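Local coordinates for endoribonuclease MazF4 (Mycobacterium tuberculosis, PDB 5XE2), which acts as the toxin of a type II toxin-antitoxin pair, an mRNA interferase that cuts single-stranded mRNA within the sequence UCGCU and is neutralised by the antitoxin MazE4, at residues Val66-Ile71 and Asn95-Thr100; Ile25-Ala30 and Ala36-Val41; Ile50-Ala55 and Ala99-Leu104. All blocks are in the same frame, centred on the assembly; numbering follows the deposited sequence.

Contact 1: Val66-Ile71 and Asn95-Thr100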
ATOM      1  N   VAL A  66       7.967   1.796 -12.205  1.00 18.30           N
ATOM      2  CA  VAL A  66       7.030   1.470 -11.135  1.00 17.96           C
ATOM      3  C   VAL A  66       6.961   2.661 -10.179  1.00 17.44           C
ATOM      4  O   VAL A  66       7.996   3.116  -9.681  1.00 17.12           O
ATOM      5  CB  VAL A  66       7.450   0.176 -10.390  1.00 17.99           C
ATOM      6  CG1 VAL A  66       6.631  -0.036  -9.124  1.00 18.13           C
ATOM      7  CG2 VAL A  66       7.327  -1.026 -11.319  1.00 18.13           C
ATOM      8  N   ASN A  67       5.751   3.179  -9.959  1.00 16.36           N
ATOM      9  CA  ASN A  67       5.512   4.206  -8.930  1.00 16.12           C
ATOM     10  C   ASN A  67       5.047   3.543  -7.620  1.00 15.90           C
ATOM     11  O   ASN A  67       3.855   3.257  -7.439  1.00 16.23           O
ATOM     12  CB  ASN A  67       4.497   5.233  -9.437  1.00 16.01           C
ATOM     13  CG  ASN A  67       4.133   6.282  -8.388  1.00 16.27           C
ATOM     14  OD1 ASN A  67       4.744   6.370  -7.325  1.00 16.03           O
ATOM     15  ND2 ASN A  67       3.113   7.074  -8.688  1.00 16.94           N
ATOM     16  N   ALA A  68       5.995   3.304  -6.714  1.00 15.68           N
ATOM     17  CA  ALA A  68       5.708   2.654  -5.420  1.00 15.66           C
ATOM     18  C   ALA A  68       4.978   3.554  -4.427  1.00 15.47           C
ATOM     19  O   ALA A  68       4.517   3.064  -3.398  1.00 15.38           O
ATOM     20  CB  ALA A  68       6.987   2.113  -4.791  1.00 15.71           C
ATOM     21  N   ASP A  69       4.882   4.857  -4.714  1.00 15.72           N
ATOM     22  CA  ASP A  69       4.022   5.753  -3.924  1.00 15.72           C
ATOM     23  C   ASP A  69       2.529   5.519  -4.145  1.00 15.17           C
ATOM     24  O   ASP A  69       1.728   5.841  -3.270  1.00 14.63           O
ATOM     25  CB  ASP A  69       4.352   7.236  -4.190  1.00 16.33           C
ATOM     26  CG  ASP A  69       5.676   7.663  -3.579  1.00 17.27           C
ATOM     27  OD1 ASP A  69       6.025   7.166  -2.490  1.00 18.23           O
ATOM     28  OD2 ASP A  69       6.370   8.505  -4.177  1.00 18.37           O
ATOM     29  N   ASN A  70       2.161   4.969  -5.305  1.00 14.99           N
ATOM     30  CA  ASN A  70       0.763   4.767  -5.650  1.00 14.94           C
ATOM     31  C   ASN A  70       0.386   3.309  -5.409  1.00 14.75           C
ATOM     32  O   ASN A  70       0.461   2.470  -6.309  1.00 14.70           O
ATOM     33  CB  ASN A  70       0.526   5.212  -7.099  1.00 15.08           C
ATOM     34  CG  ASN A  70      -0.948   5.206  -7.520  1.00 15.29           C
ATOM     35  OD1 ASN A  70      -1.215   5.374  -8.698  1.00 15.26           O
ATOM     36  ND2 ASN A  70      -1.896   5.044  -6.589  1.00 15.14           N
ATOM     37  N   ILE A  71      -0.003   3.029  -4.169  1.00 14.70           N
ATOM     38  CA  ILE A  71      -0.352   1.693  -3.714  1.00 14.99           C
ATOM     39  C   ILE A  71      -1.873   1.619  -3.597  1.00 15.76           C
ATOM     40  O   ILE A  71      -2.491   2.468  -2.947  1.00 15.84           O
ATOM     41  CB  ILE A  71       0.317   1.365  -2.355  1.00 14.69           C
ATOM     42  CG1 ILE A  71       1.847   1.508  -2.430  1.00 14.49           C
ATOM     43  CG2 ILE A  71      -0.009  -0.059  -1.915  1.00 14.84           C
ATOM     44  CD1 ILE A  71       2.511   1.807  -1.099  1.00 14.43           C
ATOM     45  N   ASN A  95      10.943  -3.728  -3.456  1.00 18.17           N
ATOM     46  CA  ASN A  95      10.792  -3.908  -2.002  1.00 17.97           C
ATOM     47  C   ASN A  95      11.310  -2.716  -1.212  1.00 17.82           C
ATOM     48  O   ASN A  95      10.671  -2.276  -0.260  1.00 18.38           O
ATOM     49  CB  ASN A  95      11.506  -5.159  -1.502  1.00 18.06           C
ATOM     50  CG  ASN A  95      10.929  -6.436  -2.069  1.00 18.10           C
ATOM     51  OD1 ASN A  95       9.764  -6.496  -2.488  1.00 18.31           O
ATOM     52  ND2 ASN A  95      11.742  -7.476  -2.076  1.00 17.52           N
ATOM     53  N   THR A  96      12.470  -2.202  -1.612  1.00 17.27           N
ATOM     54  CA  THR A  96      13.080  -1.055  -0.937  1.00 17.40           C
ATOM     55  C   THR A  96      12.234   0.193  -1.156  1.00 16.52           C
ATOM     56  O   THR A  96      11.997   0.950  -0.214  1.00 15.58           O
ATOM     57  CB  THR A  96      14.523  -0.821  -1.430  1.00 17.91           C
ATOM     58  OG1 THR A  96      15.269  -2.025  -1.241  1.00 18.89           O
ATOM     59  CG2 THR A  96      15.197   0.314  -0.655  1.00 18.71           C
ATOM     60  N   ALA A  97      11.784   0.384  -2.399  1.00 15.99           N
ATOM     61  CA  ALA A  97      10.933   1.516  -2.762  1.00 15.61           C
ATOM     62  C   ALA A  97       9.612   1.543  -1.963  1.00 15.73           C
ATOM     63  O   ALA A  97       9.203   2.594  -1.449  1.00 15.53           O
ATOM     64  CB  ALA A  97      10.657   1.492  -4.260  1.00 15.64           C
ATOM     65  N   LEU A  98       8.954   0.390  -1.859  1.00 15.91           N
ATOM     66  CA  LEU A  98       7.752   0.250  -1.028  1.00 16.00           C
ATOM     67  C   LEU A  98       8.006   0.592   0.446  1.00 16.21           C
ATOM     68  O   LEU A  98       7.218   1.312   1.063  1.00 15.73           O
ATOM     69  CB  LEU A  98       7.200  -1.169  -1.130  1.00 16.36           C
ATOM     70  CG  LEU A  98       6.554  -1.605  -2.443  1.00 16.38           C
ATOM     71  CD1 LEU A  98       6.357  -3.108  -2.438  1.00 16.43           C
ATOM     72  CD2 LEU A  98       5.223  -0.894  -2.659  1.00 16.97           C
ATOM     73  N   ALA A  99       9.103   0.078   1.009  1.00 16.56           N
ATOM     74  CA  ALA A  99       9.493   0.414   2.388  1.00 16.57           C
ATOM     75  C   ALA A  99       9.689   1.928   2.578  1.00 16.44           C
ATOM     76  O   ALA A  99       9.242   2.499   3.572  1.00 15.50           O
ATOM     77  CB  ALA A  99      10.758  -0.345   2.789  1.00 17.41           C
ATOM     78  N   THR A 100      10.332   2.576   1.610  1.00 16.21           N
ATOM     79  CA  THR A 100      10.526   4.028   1.651  1.00 16.03           C
ATOM     80  C   THR A 100       9.206   4.789   1.533  1.00 15.55           C
ATOM     81  O   THR A 100       8.963   5.743   2.288  1.00 15.18           O
ATOM     82  CB  THR A 100      11.522   4.488   0.568  1.00 16.45           C
ATOM     83  OG1 THR A 100      12.761   3.812   0.773  1.00 17.12           O
ATOM     84  CG2 THR A 100      11.770   5.986   0.645  1.00 16.72           C
TER
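Leu98 meets Ala68 and Ile71 because its CG stands anti to its own carbonyl carbon (chi1 -70°); CD1 then continues the extended chain, and CD2 is the branch turned to the chain corner at Ala68 and to Ile71. Ile71 answers with the same first-torsion choice for CG1 (chi1 -57°), so that its CG1-CD1 arm reaches back towards the helix. The two side chains cross at a slant, and Ile71 CD1 lies 4.1 Å from Leu98 CD2. Leu98 CD2 is also 4.1 Å from Ala68 CB, so one branch of Leu98 serves both the corner and the strand that follows it.

Ala68 CB points at the helix and meets a second methyl group, Ala97 CB, at 3.8 Å. Small side chains here let the backbones draw close, with Ala68 CA only 5.4 Å from Leu98 CA. No hydrogen bond crosses between the segments, and the side chains that meet are buried and apolar. The corner is shaped within its own segment by a type I turn from Asn67 to Asn70, with Asn70 N bonded to Asn67 O at 3.2 Å.

Leu98 also packs on Val26, while Ile71 lies against Val39 and Val41 and meets Ile71 of the second subunit. The contact thus seats helix 88-101 on the bend of strand 65-75, within the hydrophobic core of the SH3-like barrel of the PemK/MazF family, where a helix packs against a strongly bent antiparallel sheet.

Contact 2: Ile25-Ala30 and Ala36-Val41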
ATOM      1  N   ILE A  25       1.533  -6.523  -8.919  1.00 15.47           N
ATOM      2  CA  ILE A  25       1.058  -7.128  -7.661  1.00 15.49           C
ATOM      3  C   ILE A  25       2.188  -7.113  -6.622  1.00 14.96           C
ATOM      4  O   ILE A  25       3.266  -7.661  -6.870  1.00 14.13           O
ATOM      5  CB  ILE A  25       0.605  -8.599  -7.847  1.00 15.94           C
ATOM      6  CG1 ILE A  25      -0.462  -8.742  -8.952  1.00 16.68           C
ATOM      7  CG2 ILE A  25       0.100  -9.179  -6.521  1.00 16.03           C
ATOM      8  CD1 ILE A  25      -1.710  -7.917  -8.740  1.00 17.18           C
ATOM      9  N   VAL A  26       1.934  -6.491  -5.468  1.00 14.49           N
ATOM     10  CA  VAL A  26       2.918  -6.454  -4.365  1.00 14.77           C
ATOM     11  C   VAL A  26       2.477  -7.142  -3.064  1.00 14.61           C
ATOM     12  O   VAL A  26       3.299  -7.340  -2.164  1.00 15.25           O
ATOM     13  CB  VAL A  26       3.417  -5.015  -4.092  1.00 14.62           C
ATOM     14  CG1 VAL A  26       4.186  -4.502  -5.311  1.00 15.23           C
ATOM     15  CG2 VAL A  26       2.270  -4.065  -3.757  1.00 14.90           C
ATOM     16  N   SER A  27       1.211  -7.532  -2.968  1.00 14.57           N
ATOM     17  CA  SER A  27       0.740  -8.308  -1.825  1.00 14.48           C
ATOM     18  C   SER A  27       1.329  -9.726  -1.830  1.00 14.79           C
ATOM     19  O   SER A  27       1.699 -10.257  -2.876  1.00 14.21           O
ATOM     20  CB  SER A  27      -0.795  -8.341  -1.773  1.00 14.32           C
ATOM     21  OG  SER A  27      -1.363  -8.380  -3.069  1.00 13.48           O
ATOM     22  N   ASN A  28       1.427 -10.313  -0.642  1.00 15.66           N
ATOM     23  CA  ASN A  28       1.993 -11.648  -0.483  1.00 16.53           C
ATOM     24  C   ASN A  28       1.104 -12.720  -1.118  1.00 17.31           C
ATOM     25  O   ASN A  28      -0.129 -12.570  -1.188  1.00 17.62           O
ATOM     26  CB  ASN A  28       2.269 -11.949   1.001  1.00 16.52           C
ATOM     27  CG  ASN A  28       1.000 -12.227   1.801  1.00 16.13           C
ATOM     28  OD1 ASN A  28       0.358 -13.266   1.628  1.00 15.94           O
ATOM     29  ND2 ASN A  28       0.644 -11.315   2.690  1.00 16.18           N
ATOM     30  N   ASN A  29       1.727 -13.802  -1.567  1.00 17.81           N
ATOM     31  CA  ASN A  29       1.018 -14.851  -2.309  1.00 18.67           C
ATOM     32  C   ASN A  29      -0.080 -15.615  -1.555  1.00 18.94           C
ATOM     33  O   ASN A  29      -1.048 -16.060  -2.169  1.00 20.19           O
ATOM     34  CB  ASN A  29       2.029 -15.829  -2.935  1.00 19.33           C
ATOM     35  CG  ASN A  29       2.771 -15.215  -4.109  1.00 19.54           C
ATOM     36  OD1 ASN A  29       2.278 -14.278  -4.738  1.00 19.34           O
ATOM     37  ND2 ASN A  29       3.957 -15.733  -4.411  1.00 19.82           N
ATOM     38  N   ALA A  30       0.051 -15.761  -0.242  1.00 19.24           N
ATOM     39  CA  ALA A  30      -1.008 -16.392   0.567  1.00 19.28           C
ATOM     40  C   ALA A  30      -2.308 -15.549   0.519  1.00 18.83           C
ATOM     41  O   ALA A  30      -3.396 -16.065   0.240  1.00 18.21           O
ATOM     42  CB  ALA A  30      -0.527 -16.590   2.006  1.00 19.49           C
ATOM     43  N   ALA A  36     -10.202 -12.100  -1.672  1.00 20.83           N
ATOM     44  CA  ALA A  36     -10.921 -11.626  -2.880  1.00 20.56           C
ATOM     45  C   ALA A  36     -10.210 -10.504  -3.633  1.00 19.85           C
ATOM     46  O   ALA A  36     -10.660 -10.115  -4.708  1.00 19.73           O
ATOM     47  CB  ALA A  36     -12.325 -11.183  -2.518  1.00 20.88           C
ATOM     48  N   ASP A  37      -9.117  -9.981  -3.075  1.00 19.10           N
ATOM     49  CA  ASP A  37      -8.421  -8.839  -3.660  1.00 18.12           C
ATOM     50  C   ASP A  37      -6.911  -8.939  -3.473  1.00 17.05           C
ATOM     51  O   ASP A  37      -6.409  -9.865  -2.835  1.00 16.95           O
ATOM     52  CB  ASP A  37      -8.992  -7.521  -3.096  1.00 18.60           C
ATOM     53  CG  ASP A  37      -8.989  -7.456  -1.568  1.00 18.91           C
ATOM     54  OD1 ASP A  37      -8.174  -8.128  -0.895  1.00 18.95           O
ATOM     55  OD2 ASP A  37      -9.813  -6.692  -1.035  1.00 19.70           O
ATOM     56  N   VAL A  38      -6.205  -7.985  -4.066  1.00 16.34           N
ATOM     57  CA  VAL A  38      -4.747  -7.888  -4.003  1.00 15.77           C
ATOM     58  C   VAL A  38      -4.361  -6.426  -3.798  1.00 15.28           C
ATOM     59  O   VAL A  38      -5.189  -5.528  -3.950  1.00 15.63           O
ATOM     60  CB  VAL A  38      -4.082  -8.389  -5.304  1.00 16.16           C
ATOM     61  CG1 VAL A  38      -4.405  -9.860  -5.553  1.00 16.42           C
ATOM     62  CG2 VAL A  38      -4.471  -7.528  -6.513  1.00 16.04           C
ATOM     63  N   VAL A  39      -3.096  -6.205  -3.469  1.00 14.61           N
ATOM     64  CA  VAL A  39      -2.515  -4.876  -3.438  1.00 14.19           C
ATOM     65  C   VAL A  39      -1.495  -4.784  -4.563  1.00 13.93           C
ATOM     66  O   VAL A  39      -0.739  -5.730  -4.817  1.00 12.97           O
ATOM     67  CB  VAL A  39      -1.888  -4.541  -2.076  1.00 13.96           C
ATOM     68  CG1 VAL A  39      -1.201  -3.184  -2.110  1.00 13.86           C
ATOM     69  CG2 VAL A  39      -2.958  -4.551  -1.001  1.00 13.79           C
ATOM     70  N   ALA A  40      -1.516  -3.636  -5.240  1.00 13.90           N
ATOM     71  CA  ALA A  40      -0.680  -3.390  -6.393  1.00 13.82           C
ATOM     72  C   ALA A  40      -0.172  -1.950  -6.436  1.00 14.25           C
ATOM     73  O   ALA A  40      -0.733  -1.046  -5.797  1.00 13.59           O
ATOM     74  CB  ALA A  40      -1.462  -3.708  -7.660  1.00 13.96           C
ATOM     75  N   VAL A  41       0.897  -1.763  -7.206  1.00 14.97           N
ATOM     76  CA  VAL A  41       1.461  -0.449  -7.493  1.00 15.83           C
ATOM     77  C   VAL A  41       1.465  -0.188  -8.995  1.00 17.27           C
ATOM     78  O   VAL A  41       1.560  -1.120  -9.824  1.00 16.14           O
ATOM     79  CB  VAL A  41       2.892  -0.269  -6.943  1.00 15.74           C
ATOM     80  CG1 VAL A  41       2.871  -0.208  -5.420  1.00 15.59           C
ATOM     81  CG2 VAL A  41       3.836  -1.357  -7.443  1.00 15.71           C
TER
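The carbonyl of Val39 is the flat group at the heart of this contact, and Val26 N and Ser27 N both approach it from one face of its plane, tilted from that plane by 23° and 35°. The first bond, Val26 N to Val39 O, is 2.9 Å long, and the second, Ser27 N to Val39 O, is 3.2 Å. Close by, Val26 CG2 rests 3.6 Å from Val39 O. Along the strand, the backbone N-H of Val39 is used too: Ser27 OG accepts it from Val39 N at 2.8 Å in a nearly straight bond (171° at the hydrogen). The first torsion of Ser27 holds this hydroxyl between the backbone N and the carbonyl carbon of its own residue, facing strand 37-44, and the same oxygen is hydrogen-bonded to Asn32 OD1.

Apolar groups close the two flanks. Ile25 CD1 reaches Val38 CG2 at 3.6 Å, the side chains crossing at about a right angle, on the flank where Ile25 and Ala40 form an antiparallel non-hydrogen-bonded pair. On the other flank, Val26 CG1 meets Val41 CG2 at 3.8 Å, again nearly perpendicular, and Val41 also packs on Leu98 of helix 88-101. Beyond Ser27, Asn28 takes the N-cap position of helix 29-34.

Two successive N-H groups thus share Val39 O where strand 21-25 ends and the chain leads into the helix. Both polar backbone atoms of Val39 are satisfied by residues of this departing chain, the N-H by the Ser27 hydroxyl in place of a backbone carbonyl, which implies that polar bonding, not strand pairing, continues beyond Ile25.

Contact 3: Ile50-Ala55 and Ala99-Leu104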
ATOM      1  N   ILE A  50      13.630   9.278  -8.513  1.00 28.69           N
ATOM      2  CA  ILE A  50      13.433   9.459  -7.069  1.00 27.60           C
ATOM      3  C   ILE A  50      13.379   8.092  -6.371  1.00 25.85           C
ATOM      4  O   ILE A  50      13.065   7.095  -7.017  1.00 25.12           O
ATOM      5  CB  ILE A  50      12.175  10.313  -6.764  1.00 27.37           C
ATOM      6  CG1 ILE A  50      10.896   9.655  -7.304  1.00 27.55           C
ATOM      7  CG2 ILE A  50      12.337  11.703  -7.359  1.00 27.99           C
ATOM      8  CD1 ILE A  50       9.622  10.390  -6.925  1.00 27.24           C
ATOM      9  N   PRO A  51      13.701   8.039  -5.055  1.00 24.68           N
ATOM     10  CA  PRO A  51      13.804   6.740  -4.374  1.00 23.96           C
ATOM     11  C   PRO A  51      12.586   5.811  -4.519  1.00 22.28           C
ATOM     12  O   PRO A  51      12.756   4.600  -4.574  1.00 21.94           O
ATOM     13  CB  PRO A  51      14.022   7.130  -2.906  1.00 24.09           C
ATOM     14  CG  PRO A  51      14.702   8.450  -2.969  1.00 24.83           C
ATOM     15  CD  PRO A  51      14.167   9.145  -4.190  1.00 24.87           C
ATOM     16  N   THR A  52      11.380   6.363  -4.604  1.00 21.17           N
ATOM     17  CA  THR A  52      10.161   5.534  -4.695  1.00 20.44           C
ATOM     18  C   THR A  52       9.744   5.116  -6.114  1.00 20.26           C
ATOM     19  O   THR A  52       8.722   4.444  -6.279  1.00 19.24           O
ATOM     20  CB  THR A  52       8.984   6.227  -3.997  1.00 19.99           C
ATOM     21  OG1 THR A  52       8.904   7.591  -4.442  1.00 19.10           O
ATOM     22  CG2 THR A  52       9.183   6.173  -2.488  1.00 19.76           C
ATOM     23  N   TRP A  53      10.509   5.523  -7.127  1.00 20.56           N
ATOM     24  CA  TRP A  53      10.277   5.095  -8.503  1.00 21.09           C
ATOM     25  C   TRP A  53      11.362   4.099  -8.893  1.00 21.22           C
ATOM     26  O   TRP A  53      12.531   4.303  -8.561  1.00 21.99           O
ATOM     27  CB  TRP A  53      10.241   6.296  -9.444  1.00 22.16           C
ATOM     28  CG  TRP A  53       8.945   7.050  -9.304  1.00 23.40           C
ATOM     29  CD1 TRP A  53       8.318   7.413  -8.133  1.00 24.09           C
ATOM     30  CD2 TRP A  53       8.106   7.503 -10.352  1.00 23.56           C
ATOM     31  NE1 TRP A  53       7.153   8.072  -8.399  1.00 23.97           N
ATOM     32  CE2 TRP A  53       6.995   8.146  -9.752  1.00 24.41           C
ATOM     33  CE3 TRP A  53       8.179   7.442 -11.741  1.00 24.34           C
ATOM     34  CZ2 TRP A  53       5.970   8.719 -10.498  1.00 25.49           C
ATOM     35  CZ3 TRP A  53       7.173   8.011 -12.468  1.00 25.33           C
ATOM     36  CH2 TRP A  53       6.079   8.639 -11.856  1.00 26.22           C
ATOM     37  N   VAL A  54      10.961   3.007  -9.539  1.00 19.82           N
ATOM     38  CA  VAL A  54      11.883   1.961  -9.984  1.00 19.83           C
ATOM     39  C   VAL A  54      11.735   1.783 -11.494  1.00 19.51           C
ATOM     40  O   VAL A  54      10.675   1.407 -11.967  1.00 19.17           O
ATOM     41  CB  VAL A  54      11.608   0.610  -9.272  1.00 19.78           C
ATOM     42  CG1 VAL A  54      12.615  -0.448  -9.711  1.00 20.32           C
ATOM     43  CG2 VAL A  54      11.655   0.784  -7.757  1.00 19.44           C
ATOM     44  N   ALA A  55      12.802   2.056 -12.239  1.00 19.28           N
ATOM     45  CA  ALA A  55      12.816   1.820 -13.676  1.00 19.89           C
ATOM     46  C   ALA A  55      12.916   0.324 -13.959  1.00 20.60           C
ATOM     47  O   ALA A  55      13.686  -0.398 -13.315  1.00 20.76           O
ATOM     48  CB  ALA A  55      13.988   2.557 -14.334  1.00 19.97           C
ATOM     49  N   ALA A  99       9.103   0.078   1.009  1.00 16.56           N
ATOM     50  CA  ALA A  99       9.493   0.414   2.388  1.00 16.57           C
ATOM     51  C   ALA A  99       9.689   1.928   2.578  1.00 16.44           C
ATOM     52  O   ALA A  99       9.242   2.499   3.572  1.00 15.50           O
ATOM     53  CB  ALA A  99      10.758  -0.345   2.789  1.00 17.41           C
ATOM     54  N   THR A 100      10.332   2.576   1.610  1.00 16.21           N
ATOM     55  CA  THR A 100      10.526   4.028   1.651  1.00 16.03           C
ATOM     56  C   THR A 100       9.206   4.789   1.533  1.00 15.55           C
ATOM     57  O   THR A 100       8.963   5.743   2.288  1.00 15.18           O
ATOM     58  CB  THR A 100      11.522   4.488   0.568  1.00 16.45           C
ATOM     59  OG1 THR A 100      12.761   3.812   0.773  1.00 17.12           O
ATOM     60  CG2 THR A 100      11.770   5.986   0.645  1.00 16.72           C
ATOM     61  N   ALA A 101       8.343   4.354   0.614  1.00 14.89           N
ATOM     62  CA  ALA A 101       7.046   4.994   0.431  1.00 14.82           C
ATOM     63  C   ALA A 101       6.216   4.969   1.731  1.00 15.20           C
ATOM     64  O   ALA A 101       5.585   5.955   2.071  1.00 14.62           O
ATOM     65  CB  ALA A 101       6.289   4.336  -0.704  1.00 15.04           C
ATOM     66  N   LEU A 102       6.280   3.856   2.463  1.00 15.70           N
ATOM     67  CA  LEU A 102       5.494   3.642   3.683  1.00 16.67           C
ATOM     68  C   LEU A 102       6.231   3.929   5.003  1.00 17.05           C
ATOM     69  O   LEU A 102       5.778   3.493   6.066  1.00 16.42           O
ATOM     70  CB  LEU A 102       4.985   2.201   3.687  1.00 17.31           C
ATOM     71  CG  LEU A 102       4.046   1.866   2.525  1.00 18.20           C
ATOM     72  CD1 LEU A 102       3.994   0.371   2.286  1.00 19.30           C
ATOM     73  CD2 LEU A 102       2.661   2.401   2.799  1.00 18.73           C
ATOM     74  N   GLY A 103       7.352   4.649   4.936  1.00 17.85           N
ATOM     75  CA  GLY A 103       8.089   5.090   6.120  1.00 18.52           C
ATOM     76  C   GLY A 103       8.517   3.985   7.063  1.00 19.77           C
ATOM     77  O   GLY A 103       8.550   4.191   8.272  1.00 19.96           O
ATOM     78  N   LEU A 104       8.853   2.816   6.520  1.00 20.60           N
ATOM     79  CA  LEU A 104       9.248   1.681   7.346  1.00 22.40           C
ATOM     80  C   LEU A 104      10.724   1.822   7.707  1.00 24.81           C
ATOM     81  O   LEU A 104      11.485   2.426   6.946  1.00 24.35           O
ATOM     82  CB  LEU A 104       9.007   0.361   6.615  1.00 22.06           C
ATOM     83  CG  LEU A 104       7.579   0.144   6.074  1.00 21.18           C
ATOM     84  CD1 LEU A 104       7.486  -1.189   5.359  1.00 21.17           C
ATOM     85  CD2 LEU A 104       6.544   0.212   7.181  1.00 21.12           C
TER
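This is a small van der Waals contact, partly buried, between the turn that leads into strand 53-55 and the C-terminal end of helix 88-101. Its centre is Thr52, whose methyl group leans on the last helical turn: Thr52 CG2 comes within 3.7 Å of Ala101 N and 3.9 Å of Ala101 CB. Alongside, Thr52 CG2 faces Thr100 CG2 at 4.1 Å, and the exposed ring of Pro51 adds a looser approach, Pro51 CB to Thr100 CG2 at 4.4 Å.

The two branches of Thr52 do different work. With chi1 at 49°, CG2 lies anti to the carbonyl carbon and takes the helix side, which leaves OG1 to hydrogen-bond with Asp69 OD2; the backbone of Thr52 is meanwhile bonded to that of Ala68. Asp69 packs on Ala101 as well, so the corner of strand 65-75 touches both partners of the contact. The turn itself is of type I, from Ile50 to Trp53, and is closed by Trp53 N to Ile50 O at 3.0 Å.

On the helix side, the chain stops winding just beyond the touching residues. Leu104 N bonds to Ala99 O at 3.0 Å and Gly103 N to Thr100 O at 3.3 Å, while Gly103 adopts a positive phi of 56°. Nearby, Leu102 and Leu104 each pack on their own counterparts in the second subunit. The contact therefore joins an edge-strand turn of the SH3-like fold to a helix C-terminus ended by a Schellman motif, with Gly103 as its C-prime residue.

How the contacts relate
Contacts 1 and 3 adjoin closely, sharing Ala99 and Thr100: their centres lie about 4 Å apart, both use helix 88-101, and Val66 N comes 2.7 Å from Val54 O where strands 65-75 and 53-55 run side by side. Contact 2 has its centre about 13 Å from that of contact 1, yet the two share the hydrophobic core, with Val66 CG1 at 3.5 Å from Val41 CG2. Contacts 2 and 3 do not touch within the chain, their centres being about 17 Å apart. In the dimer, however, Asn28 ND2 of one subunit is hydrogen-bonded to Thr100 O of the second subunit, linking their segments across the interface.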